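Local coordinates for acetyltransferase, GNAT family (Streptococcus pneumoniae, PDB 2I79), which binds acetyl coenzyme A and probably transfers its acetyl group to an amine, as expected of an N-acetyltransferase of the GNAT family, at residues 29-33 and 129-133; 21-25 and 93-98; 85-90 and 120-126. One frame throughout, in Å; residues are numbered along the deposited sequence.

Contact 1 of 3, residues 29-33 and 129-133; sequences TDFTS and QTRNQ. With ACO (acetyl coenzyme *a), chain G.
Asp30 and Gln129 meet through the backbone of one and the amide of the other: Gln129 NE2 donates in its own plane to a lone pair of Asp30 O at 3.0 Å. The other end of that amide is gripped within its own segment, since NE and NH2 of Arg131 both reach Gln129 OE1, side-on and from one face of its plane. Arg131 NH2 also forms a salt bridge with Asp30 OD1, 3.0 Å away, meeting it from above the carboxylate plane. A long, flat cation can serve both acceptors.

The loop after helix 15-26 and the turn into helix 133-141 meet beside the pantetheine arm of acetyl coenzyme A, contributing Phe31, Thr32 and Asn132 to the cofactor pocket of the GNAT fold. Asn132, the N-cap residue, donates from ND2 to O5P of the cofactor at 2.6 Å.

The chi1 of -174°, with CG opposite the backbone N, stacks the Asn132 amide over one face of Phe31, planes 11° apart. Gln129 OE1 lies at the ring edge, 3.4 Å from Phe31 CD1, and CE1 sits over the Arg131 guanidinium; a flat ring suits such flat neighbours. A water donates to Phe31 O and accepts from Gln129 N and Asn132 ND2.

Contact 2 of 3, residues 21-25 and 93-98; sequences FLNRV and VIGKRY. With ACO (acetyl coenzyme *a), chain G.
Val25 and Val93 reach toward each other tip to tip, with Val25 CB 3.6 Å from Val93 CG2. Beta-branched valines suit this meeting of helix and strand, being compact and offering two methyls each. Phe21 adds the edge of its ring: CZ lies 3.9 Å from both Val93 O and Gly95 N, near the ring plane, so the aromatic rim lies against the strand backbone. Leu22 CD2 extends the apolar patch to Val93 CG1.

Beyond these, Arg24 passes over Gly95, where the lack of a side chain lets the guanidinium come within 3.9 Å, measured from NH2 to Gly95 CA. Its chain leaves the backbone with CG anti to N (chi1 173°) and bends at chi3, which brings NH2 to the edge of the Tyr98 ring, 3.6 Å from CE1, with the two planes nearly perpendicular at 88°. Arg97 NH1 stands 3.6 Å from Arg24 NH1, a pair of like charges. Arg24 NH1 also has a long, weak ion pair with Glu28, which may ease the like charge.

Outside this shell, Ile70 and Ile73 of strand 69-77 pack on Phe21, while Glu28 accepts from Lys96 N. Ile94 points away from helix 15-26, and its side chain touches Leu103 and Leu107 of helix 103-117. With helix 15-26 packed on its end, strand 87-94 offers Ile94 N to the pantetheine carbonyl O9P of acetyl coenzyme A at 2.8 Å, the backbone pairing with pantetheine known from GNAT enzymes.

Contact 3 of 3, residues 85-90 and 120-126; sequences RHIGDL and ILRRLQL. With ACO (acetyl coenzyme *a), chain G.
His86 O is gripped by two successive backbone nitrogens: Arg122 N donates to a lone pair in the carbonyl plane at 2.7 Å, and Arg123 N adds a weak bond at 3.0 Å. This shared acceptor starts the parallel pairing of strands 87-94 and 123-129, the two strands of a beta-alpha-beta unit joined through helix 103-117. The ladder continues as Gly88 N donates to Arg123 O, Gly88 O accepts from Gln125 N, and Leu90 N donates to Gln125 O, with CA-H...O contacts between these bonds.

Glycine fits at Gly88, on the face that carries Leu124 and where Leu121 also packs, because Leu121 CD2 comes within 3.6 Å of Gly88 N and Leu124 CD2 lies 3.8 Å from Gly88 O. Helix 103-117 covers this side, its Ala115 touching both leucines.

On the face of Ile87, Arg123 and Gln125, Ile87 CG2 packs 3.5 Å from Gln125 CD. Arg123 donates from NH1 to Gln125 OE1 while NH2 forms a salt bridge with Glu147 and NE reaches Glu151 O of the second subunit. His86 meets the ring of Phe161 of that subunit. At the cofactor end, Leu90 O and Leu126 CD1 both approach the acetyl methyl of acetyl coenzyme A.

Gln125 suits its place by bonding through both ends of its amide. Its CG is set between backbone N and carbonyl carbon (chi1 70°), and the extended chain runs beside Asp89 in the same direction; NE2, in the amide plane, donates to the syn lone pair of Asp89 OD1 at 2.8 Å (N-H...O 162°).

In the fold
From the N terminus, helix 15-26 supplies the first half of contact 2, and the loop after it the first half of contact 1. Strand 87-94 begins with contact 3 and ends in contact 2, which closes a span holding helix 43-55, strands 60-66 and 69-77 and most of strand 87-94. After helix 103-117, strand 123-129 completes contact 3, and the turn beyond it contact 1. Contact 2 crosses both others, whereas contact 3 lies wholly within the span of contact 1. Together they tie helix 15-26 to strand 87-94, the loop after it to the turn before helix 133-141, and strands 87-94 and 123-129 to each other. All touch acetyl coenzyme A; contacts 1 and 3 also reach the second subunit.

Contact 1 of 3, residues 29-33 and 129-133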
# COMPACT_ATOMS: atom_id res chain seq x y z
N THR A 29 12.34 -1.93 17.94
CA THR A 29 12.17 -3.23 17.29
C THR A 29 12.44 -3.09 15.82
O THR A 29 12.49 -1.95 15.27
CB THR A 29 10.73 -3.80 17.44
OG1 THR A 29 9.84 -3.14 16.54
CG2 THR A 29 10.17 -3.67 18.88
N ASP A 30 12.57 -4.23 15.16
CA ASP A 30 12.52 -4.25 13.69
C ASP A 30 11.26 -4.98 13.16
O ASP A 30 11.28 -5.58 12.08
CB ASP A 30 13.83 -4.81 13.11
CG ASP A 30 14.20 -6.17 13.68
OD1 ASP A 30 13.47 -6.70 14.55
OD2 ASP A 30 15.24 -6.71 13.22
N PHE A 31 10.16 -4.88 13.91
CA PHE A 31 8.89 -5.53 13.59
C PHE A 31 8.04 -4.77 12.55
O PHE A 31 7.08 -5.34 11.98
CB PHE A 31 8.04 -5.73 14.85
CG PHE A 31 8.49 -6.86 15.73
CD1 PHE A 31 8.91 -8.08 15.21
CD2 PHE A 31 8.46 -6.72 17.11
CE1 PHE A 31 9.31 -9.14 16.07
CE2 PHE A 31 8.86 -7.75 17.96
CZ PHE A 31 9.29 -8.95 17.44
N THR A 32 8.38 -3.51 12.30
CA THR A 32 7.67 -2.72 11.30
C THR A 32 8.66 -2.11 10.32
O THR A 32 9.85 -2.33 10.41
CB THR A 32 6.83 -1.61 11.97
OG1 THR A 32 7.68 -0.52 12.38
CG2 THR A 32 6.06 -2.20 13.18
N SER A 33 8.16 -1.35 9.36
CA SER A 33 9.01 -0.79 8.31
C SER A 33 9.89 0.35 8.85
O SER A 33 10.90 0.71 8.23
CB SER A 33 8.16 -0.34 7.13
OG SER A 33 7.28 0.68 7.58
N GLN A 129 4.63 -9.26 10.34
CA GLN A 129 5.65 -10.30 10.20
C GLN A 129 5.18 -11.58 10.93
O GLN A 129 4.63 -11.52 12.02
CB GLN A 129 7.00 -9.84 10.74
CG GLN A 129 7.64 -8.64 10.01
CD GLN A 129 8.84 -8.07 10.77
OE1 GLN A 129 9.22 -8.57 11.84
NE2 GLN A 129 9.44 -7.00 10.23
N THR A 130 5.34 -12.73 10.31
CA THR A 130 4.75 -13.95 10.90
C THR A 130 5.36 -14.23 12.29
O THR A 130 4.67 -14.65 13.21
CB THR A 130 4.85 -15.16 9.98
OG1 THR A 130 6.22 -15.42 9.70
CG2 THR A 130 4.08 -14.91 8.69
N ARG A 131 6.63 -13.90 12.45
CA ARG A 131 7.31 -14.03 13.74
C ARG A 131 6.85 -13.05 14.82
O ARG A 131 7.19 -13.22 15.98
CB ARG A 131 8.82 -13.83 13.53
CG ARG A 131 9.19 -12.40 13.22
CD ARG A 131 10.66 -12.18 13.10
NE ARG A 131 10.88 -10.78 12.84
CZ ARG A 131 11.91 -10.05 13.29
NH1 ARG A 131 12.87 -10.56 14.04
NH2 ARG A 131 11.96 -8.77 12.96
N ASN A 132 6.15 -11.98 14.44
CA ASN A 132 5.70 -10.98 15.42
C ASN A 132 4.42 -11.46 16.15
O ASN A 132 3.33 -10.93 15.99
CB ASN A 132 5.55 -9.60 14.74
CG ASN A 132 5.22 -8.47 15.72
OD1 ASN A 132 5.14 -8.69 16.93
ND2 ASN A 132 5.02 -7.28 15.19
N GLN A 133 4.56 -12.49 16.99
CA GLN A 133 3.39 -13.21 17.50
C GLN A 133 2.52 -12.42 18.49
O GLN A 133 1.32 -12.68 18.62
CB GLN A 133 3.82 -14.51 18.15
CG GLN A 133 2.87 -15.65 17.84
CD GLN A 133 3.37 -16.46 16.69
OE1 GLN A 133 3.89 -17.57 16.88
NE2 GLN A 133 3.27 -15.90 15.48
N1A ACO G . 3.23 -14.28 21.79
C2A ACO G . 1.89 -14.23 21.94
N3A ACO G . 1.28 -13.27 22.67
C4A ACO G . 1.99 -12.31 23.29
C5A ACO G . 3.44 -12.28 23.16
C6A ACO G . 4.04 -13.35 22.34
N6A ACO G . 5.38 -13.40 22.18
N7A ACO G . 3.88 -11.24 23.86
C8A ACO G . 2.78 -10.64 24.40
N9A ACO G . 1.65 -11.28 24.05
C1B ACO G . 0.22 -11.01 24.36
C2B ACO G . -0.17 -10.53 25.75
O2B ACO G . -0.37 -11.62 26.66
C3B ACO G . -1.47 -9.84 25.45
O3B ACO G . -2.54 -10.72 25.19
P3B ACO G . -3.75 -10.98 26.20
O7A ACO G . -2.95 -11.80 27.20
O8A ACO G . -4.82 -11.72 25.44
O9A ACO G . -4.24 -9.63 26.67
C4B ACO G . -1.21 -9.19 24.10
O4B ACO G . -0.25 -10.03 23.45
C5B ACO G . -0.70 -7.77 24.27
O5B ACO G . -1.88 -6.95 24.38
P1A ACO G . -1.72 -5.43 24.87
O1A ACO G . -0.86 -5.37 26.11
O2A ACO G . -3.11 -4.84 24.83
O3A ACO G . -0.76 -4.87 23.69
P2A ACO G . 0.62 -4.00 23.81
O4A ACO G . 1.85 -4.78 24.26
O5A ACO G . 0.21 -2.74 24.54
O6A ACO G . 0.76 -3.70 22.21
CBP ACO G . 2.06 -4.24 20.21
CCP ACO G . 1.13 -4.73 21.31
CDP ACO G . 2.28 -5.41 19.23
CEP ACO G . 1.39 -3.04 19.53
CAP ACO G . 3.39 -3.82 20.82
OAP ACO G . 4.10 -4.95 21.38
C9P ACO G . 4.27 -3.10 19.81
O9P ACO G . 4.11 -1.91 19.61
N8P ACO G . 5.20 -3.81 19.18
C7P ACO G . 6.15 -3.26 18.21
C6P ACO G . 5.50 -2.67 16.96
C5P ACO G . 4.59 -3.66 16.29
O5P ACO G . 5.01 -4.77 16.03
N4P ACO G . 3.35 -3.27 16.03
C3P ACO G . 2.36 -4.11 15.38
C2P ACO G . 2.61 -4.32 13.90
S1P ACO G . 2.47 -2.76 13.06
C ACO G . 1.00 -2.55 12.40
O ACO G . 0.13 -2.46 13.25
CH3 ACO G . 0.84 -2.51 10.90
O HOH W 1 5.09 -6.98 12.19

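Contact 2 of 3, residues 21-25 and 93-98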
# COMPACT_ATOMS: atom_id res chain seq x y z
N PHE A 21 8.28 10.48 19.45
CA PHE A 21 7.82 9.14 19.79
C PHE A 21 8.09 8.14 18.67
O PHE A 21 8.51 6.99 18.92
CB PHE A 21 6.33 9.17 20.13
CG PHE A 21 5.75 7.82 20.36
CD1 PHE A 21 6.08 7.09 21.51
CD2 PHE A 21 4.94 7.23 19.41
CE1 PHE A 21 5.58 5.84 21.70
CE2 PHE A 21 4.45 5.95 19.61
CZ PHE A 21 4.77 5.27 20.76
N LEU A 22 7.86 8.55 17.42
CA LEU A 22 8.01 7.59 16.33
C LEU A 22 9.48 7.28 16.11
O LEU A 22 9.83 6.18 15.81
CB LEU A 22 7.32 8.08 15.06
CG LEU A 22 5.79 8.01 15.12
CD1 LEU A 22 5.15 8.97 14.12
CD2 LEU A 22 5.29 6.55 14.90
N ASN A 23 10.34 8.26 16.32
CA ASN A 23 11.79 8.04 16.28
C ASN A 23 12.24 7.11 17.40
O ASN A 23 13.09 6.22 17.19
CB ASN A 23 12.54 9.37 16.35
CG ASN A 23 12.60 10.09 15.02
OD1 ASN A 23 12.62 11.34 14.95
ND2 ASN A 23 12.66 9.32 13.97
N ARG A 24 11.63 7.27 18.56
CA ARG A 24 11.94 6.36 19.69
C ARG A 24 11.59 4.92 19.35
O ARG A 24 12.44 4.07 19.42
CB ARG A 24 11.25 6.80 20.98
CG ARG A 24 11.41 5.78 22.13
CD ARG A 24 10.98 6.34 23.48
NE ARG A 24 9.51 6.33 23.72
CZ ARG A 24 8.82 5.52 24.56
NH1 ARG A 24 9.39 4.57 25.32
NH2 ARG A 24 7.52 5.68 24.65
N VAL A 25 10.36 4.66 18.95
CA VAL A 25 9.92 3.27 18.71
C VAL A 25 10.59 2.65 17.48
O VAL A 25 10.76 1.45 17.41
CB VAL A 25 8.37 3.16 18.64
CG1 VAL A 25 7.76 3.59 19.96
CG2 VAL A 25 7.80 3.99 17.48
N VAL A 93 1.72 1.18 17.18
CA VAL A 93 2.97 0.92 17.87
C VAL A 93 2.89 1.52 19.26
O VAL A 93 2.33 2.60 19.44
CB VAL A 93 4.20 1.45 17.09
CG1 VAL A 93 4.06 2.94 16.78
CG2 VAL A 93 5.47 1.17 17.86
N ILE A 94 3.42 0.75 20.23
CA ILE A 94 3.46 1.12 21.66
C ILE A 94 4.94 1.14 22.06
O ILE A 94 5.74 0.33 21.56
CB ILE A 94 2.67 0.12 22.54
CG1 ILE A 94 1.19 0.04 22.10
CG2 ILE A 94 2.72 0.50 24.03
CD1 ILE A 94 0.39 1.34 22.30
N GLY A 95 5.32 2.11 22.90
CA GLY A 95 6.66 2.11 23.48
C GLY A 95 6.89 0.82 24.23
O GLY A 95 6.01 0.35 24.95
N LYS A 96 8.07 0.24 24.03
CA LYS A 96 8.41 -1.07 24.54
C LYS A 96 8.21 -1.11 26.05
O LYS A 96 7.59 -2.02 26.58
CB LYS A 96 9.86 -1.42 24.18
CG LYS A 96 10.24 -2.88 24.44
CD LYS A 96 11.58 -3.25 23.76
CE LYS A 96 12.05 -4.63 24.24
NZ LYS A 96 13.16 -5.27 23.43
N ARG A 97 8.70 -0.07 26.71
CA ARG A 97 8.55 0.10 28.15
C ARG A 97 7.10 -0.14 28.66
O ARG A 97 6.93 -0.52 29.82
CB ARG A 97 9.03 1.51 28.55
CG ARG A 97 9.61 1.63 29.95
CD ARG A 97 10.96 2.46 29.96
NE ARG A 97 12.02 1.82 29.12
CZ ARG A 97 12.53 2.31 27.98
NH1 ARG A 97 12.13 3.49 27.47
NH2 ARG A 97 13.47 1.60 27.34
N TYR A 98 6.08 0.05 27.80
CA TYR A 98 4.66 -0.09 28.21
C TYR A 98 3.91 -1.30 27.65
O TYR A 98 2.67 -1.40 27.80
CB TYR A 98 3.87 1.14 27.80
CG TYR A 98 4.48 2.48 28.13
CD1 TYR A 98 5.14 3.20 27.15
CD2 TYR A 98 4.35 3.05 29.41
CE1 TYR A 98 5.67 4.45 27.42
CE2 TYR A 98 4.88 4.32 29.69
CZ TYR A 98 5.53 5.01 28.68
OH TYR A 98 6.07 6.25 28.90
N1A ACO G . 3.23 -14.28 21.79
C2A ACO G . 1.89 -14.23 21.94
N3A ACO G . 1.28 -13.27 22.67
C4A ACO G . 1.99 -12.31 23.29
C5A ACO G . 3.44 -12.28 23.16
C6A ACO G . 4.04 -13.35 22.34
N6A ACO G . 5.38 -13.40 22.18
N7A ACO G . 3.88 -11.24 23.86
C8A ACO G . 2.78 -10.64 24.40
N9A ACO G . 1.65 -11.28 24.05
C1B ACO G . 0.22 -11.01 24.36
C2B ACO G . -0.17 -10.53 25.75
O2B ACO G . -0.37 -11.62 26.66
C3B ACO G . -1.47 -9.84 25.45
O3B ACO G . -2.54 -10.72 25.19
P3B ACO G . -3.75 -10.98 26.20
O7A ACO G . -2.95 -11.80 27.20
O8A ACO G . -4.82 -11.72 25.44
O9A ACO G . -4.24 -9.63 26.67
C4B ACO G . -1.21 -9.19 24.10
O4B ACO G . -0.25 -10.03 23.45
C5B ACO G . -0.70 -7.77 24.27
O5B ACO G . -1.88 -6.95 24.38
P1A ACO G . -1.72 -5.43 24.87
O1A ACO G . -0.86 -5.37 26.11
O2A ACO G . -3.11 -4.84 24.83
O3A ACO G . -0.76 -4.87 23.69
P2A ACO G . 0.62 -4.00 23.81
O4A ACO G . 1.85 -4.78 24.26
O5A ACO G . 0.21 -2.74 24.54
O6A ACO G . 0.76 -3.70 22.21
CBP ACO G . 2.06 -4.24 20.21
CCP ACO G . 1.13 -4.73 21.31
CDP ACO G . 2.28 -5.41 19.23
CEP ACO G . 1.39 -3.04 19.53
CAP ACO G . 3.39 -3.82 20.82
OAP ACO G . 4.10 -4.95 21.38
C9P ACO G . 4.27 -3.10 19.81
O9P ACO G . 4.11 -1.91 19.61
N8P ACO G . 5.20 -3.81 19.18
C7P ACO G . 6.15 -3.26 18.21
C6P ACO G . 5.50 -2.67 16.96
C5P ACO G . 4.59 -3.66 16.29
O5P ACO G . 5.01 -4.77 16.03
N4P ACO G . 3.35 -3.27 16.03
C3P ACO G . 2.36 -4.11 15.38
C2P ACO G . 2.61 -4.32 13.90
S1P ACO G . 2.47 -2.76 13.06
C ACO G . 1.00 -2.55 12.40
O ACO G . 0.13 -2.46 13.25
CH3 ACO G . 0.84 -2.51 10.90

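Contact 3 of 3, residues 85-90 and 120-126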
# COMPACT_ATOMS: atom_id res chain seq x y z
N ARG A 85 -11.97 3.19 -1.23
CA ARG A 85 -12.17 4.23 -0.19
C ARG A 85 -12.65 3.67 1.18
O ARG A 85 -12.47 4.30 2.22
CB ARG A 85 -13.15 5.27 -0.75
CG ARG A 85 -13.39 6.47 0.11
CD ARG A 85 -13.80 7.69 -0.72
NE ARG A 85 -15.10 7.52 -1.34
CZ ARG A 85 -15.48 8.06 -2.52
NH1 ARG A 85 -14.65 8.78 -3.27
NH2 ARG A 85 -16.72 7.83 -2.96
N HIS A 86 -13.23 2.48 1.15
CA HIS A 86 -13.80 1.79 2.33
C HIS A 86 -12.79 0.93 3.09
O HIS A 86 -13.16 0.31 4.09
CB HIS A 86 -14.96 0.89 1.85
CG HIS A 86 -14.53 -0.15 0.87
ND1 HIS A 86 -14.26 -1.45 1.23
CD2 HIS A 86 -14.19 -0.05 -0.44
CE1 HIS A 86 -13.85 -2.12 0.17
NE2 HIS A 86 -13.79 -1.29 -0.85
N ILE A 87 -11.54 0.90 2.63
CA ILE A 87 -10.47 0.11 3.21
C ILE A 87 -9.46 0.99 3.97
O ILE A 87 -8.81 1.87 3.39
CB ILE A 87 -9.68 -0.64 2.10
CG1 ILE A 87 -10.61 -1.51 1.23
CG2 ILE A 87 -8.57 -1.49 2.70
CD1 ILE A 87 -9.96 -2.03 -0.04
N GLY A 88 -9.34 0.75 5.28
CA GLY A 88 -8.37 1.42 6.13
C GLY A 88 -7.21 0.51 6.42
O GLY A 88 -7.38 -0.63 6.85
N ASP A 89 -6.01 1.01 6.14
CA ASP A 89 -4.77 0.31 6.47
C ASP A 89 -4.38 0.71 7.87
O ASP A 89 -4.21 1.92 8.14
CB ASP A 89 -3.68 0.71 5.48
CG ASP A 89 -4.02 0.28 4.05
OD1 ASP A 89 -4.11 -0.95 3.84
OD2 ASP A 89 -4.23 1.15 3.16
N LEU A 90 -4.26 -0.28 8.74
CA LEU A 90 -4.03 -0.04 10.16
C LEU A 90 -2.52 -0.15 10.50
O LEU A 90 -1.80 -0.99 9.95
CB LEU A 90 -4.89 -1.02 10.99
CG LEU A 90 -5.30 -0.80 12.46
CD1 LEU A 90 -6.16 0.41 12.73
CD2 LEU A 90 -6.09 -2.03 12.94
N ILE A 120 -17.93 5.04 6.29
CA ILE A 120 -17.18 4.93 5.03
C ILE A 120 -16.34 3.65 5.05
O ILE A 120 -16.34 2.89 4.08
CB ILE A 120 -16.27 6.16 4.82
CG1 ILE A 120 -17.08 7.46 4.99
CG2 ILE A 120 -15.60 6.12 3.41
CD1 ILE A 120 -16.23 8.73 5.19
N LEU A 121 -15.61 3.42 6.14
CA LEU A 121 -14.76 2.25 6.20
C LEU A 121 -15.64 1.04 6.41
O LEU A 121 -16.54 1.06 7.28
CB LEU A 121 -13.69 2.38 7.28
CG LEU A 121 -12.68 3.53 7.08
CD1 LEU A 121 -11.82 3.68 8.30
CD2 LEU A 121 -11.81 3.38 5.79
N ARG A 122 -15.42 0.03 5.56
CA ARG A 122 -16.05 -1.28 5.67
C ARG A 122 -15.02 -2.43 5.77
O ARG A 122 -15.37 -3.60 5.75
CB ARG A 122 -16.95 -1.51 4.46
CG ARG A 122 -18.02 -0.43 4.25
CD ARG A 122 -18.99 -0.27 5.44
NE ARG A 122 -19.67 -1.53 5.76
CZ ARG A 122 -20.64 -2.06 5.02
NH1 ARG A 122 -21.09 -1.45 3.94
NH2 ARG A 122 -21.17 -3.22 5.38
N ARG A 123 -13.75 -2.08 5.86
CA ARG A 123 -12.68 -3.07 5.99
C ARG A 123 -11.44 -2.41 6.62
O ARG A 123 -11.09 -1.26 6.28
CB ARG A 123 -12.33 -3.70 4.63
CG ARG A 123 -10.96 -4.40 4.62
CD ARG A 123 -10.52 -4.97 3.26
NE ARG A 123 -10.71 -6.35 3.40
CZ ARG A 123 -9.80 -7.27 3.72
NH1 ARG A 123 -8.50 -7.05 3.78
NH2 ARG A 123 -10.24 -8.48 3.87
N LEU A 124 -10.82 -3.13 7.56
CA LEU A 124 -9.50 -2.80 8.08
C LEU A 124 -8.52 -3.95 7.77
O LEU A 124 -8.88 -5.12 7.75
CB LEU A 124 -9.51 -2.51 9.59
CG LEU A 124 -10.43 -1.39 10.09
CD1 LEU A 124 -10.43 -1.36 11.62
CD2 LEU A 124 -10.04 -0.02 9.52
N GLN A 125 -7.28 -3.57 7.50
CA GLN A 125 -6.28 -4.52 7.08
C GLN A 125 -4.88 -4.04 7.43
O GLN A 125 -4.64 -2.84 7.62
CB GLN A 125 -6.38 -4.74 5.57
CG GLN A 125 -5.95 -3.53 4.71
CD GLN A 125 -6.03 -3.81 3.22
OE1 GLN A 125 -6.76 -4.69 2.79
NE2 GLN A 125 -5.27 -3.06 2.43
N LEU A 126 -3.98 -5.02 7.52
CA LEU A 126 -2.55 -4.79 7.67
C LEU A 126 -1.83 -6.04 7.26
O LEU A 126 -2.45 -7.05 6.96
CB LEU A 126 -2.18 -4.48 9.11
CG LEU A 126 -2.40 -5.54 10.20
CD1 LEU A 126 -1.54 -5.09 11.32
CD2 LEU A 126 -3.83 -5.70 10.67
N1A ACO G . 3.23 -14.28 21.79
C2A ACO G . 1.89 -14.23 21.94
N3A ACO G . 1.28 -13.27 22.67
C4A ACO G . 1.99 -12.31 23.29
C5A ACO G . 3.44 -12.28 23.16
C6A ACO G . 4.04 -13.35 22.34
N6A ACO G . 5.38 -13.40 22.18
N7A ACO G . 3.88 -11.24 23.86
C8A ACO G . 2.78 -10.64 24.40
N9A ACO G . 1.65 -11.28 24.05
C1B ACO G . 0.22 -11.01 24.36
C2B ACO G . -0.17 -10.53 25.75
O2B ACO G . -0.37 -11.62 26.66
C3B ACO G . -1.47 -9.84 25.45
O3B ACO G . -2.54 -10.72 25.19
P3B ACO G . -3.75 -10.98 26.20
O7A ACO G . -2.95 -11.80 27.20
O8A ACO G . -4.82 -11.72 25.44
O9A ACO G . -4.24 -9.63 26.67
C4B ACO G . -1.21 -9.19 24.10
O4B ACO G . -0.25 -10.03 23.45
C5B ACO G . -0.70 -7.77 24.27
O5B ACO G . -1.88 -6.95 24.38
P1A ACO G . -1.72 -5.43 24.87
O1A ACO G . -0.86 -5.37 26.11
O2A ACO G . -3.11 -4.84 24.83
O3A ACO G . -0.76 -4.87 23.69
P2A ACO G . 0.62 -4.00 23.81
O4A ACO G . 1.85 -4.78 24.26
O5A ACO G . 0.21 -2.74 24.54
O6A ACO G . 0.76 -3.70 22.21
CBP ACO G . 2.06 -4.24 20.21
CCP ACO G . 1.13 -4.73 21.31
CDP ACO G . 2.28 -5.41 19.23
CEP ACO G . 1.39 -3.04 19.53
CAP ACO G . 3.39 -3.82 20.82
OAP ACO G . 4.10 -4.95 21.38
C9P ACO G . 4.27 -3.10 19.81
O9P ACO G . 4.11 -1.91 19.61
N8P ACO G . 5.20 -3.81 19.18
C7P ACO G . 6.15 -3.26 18.21
C6P ACO G . 5.50 -2.67 16.96
C5P ACO G . 4.59 -3.66 16.29
O5P ACO G . 5.01 -4.77 16.03
N4P ACO G . 3.35 -3.27 16.03
C3P ACO G . 2.36 -4.11 15.38
C2P ACO G . 2.61 -4.32 13.90
S1P ACO G . 2.47 -2.76 13.06
C ACO G . 1.00 -2.55 12.40
O ACO G . 0.13 -2.46 13.25
CH3 ACO G . 0.84 -2.51 10.90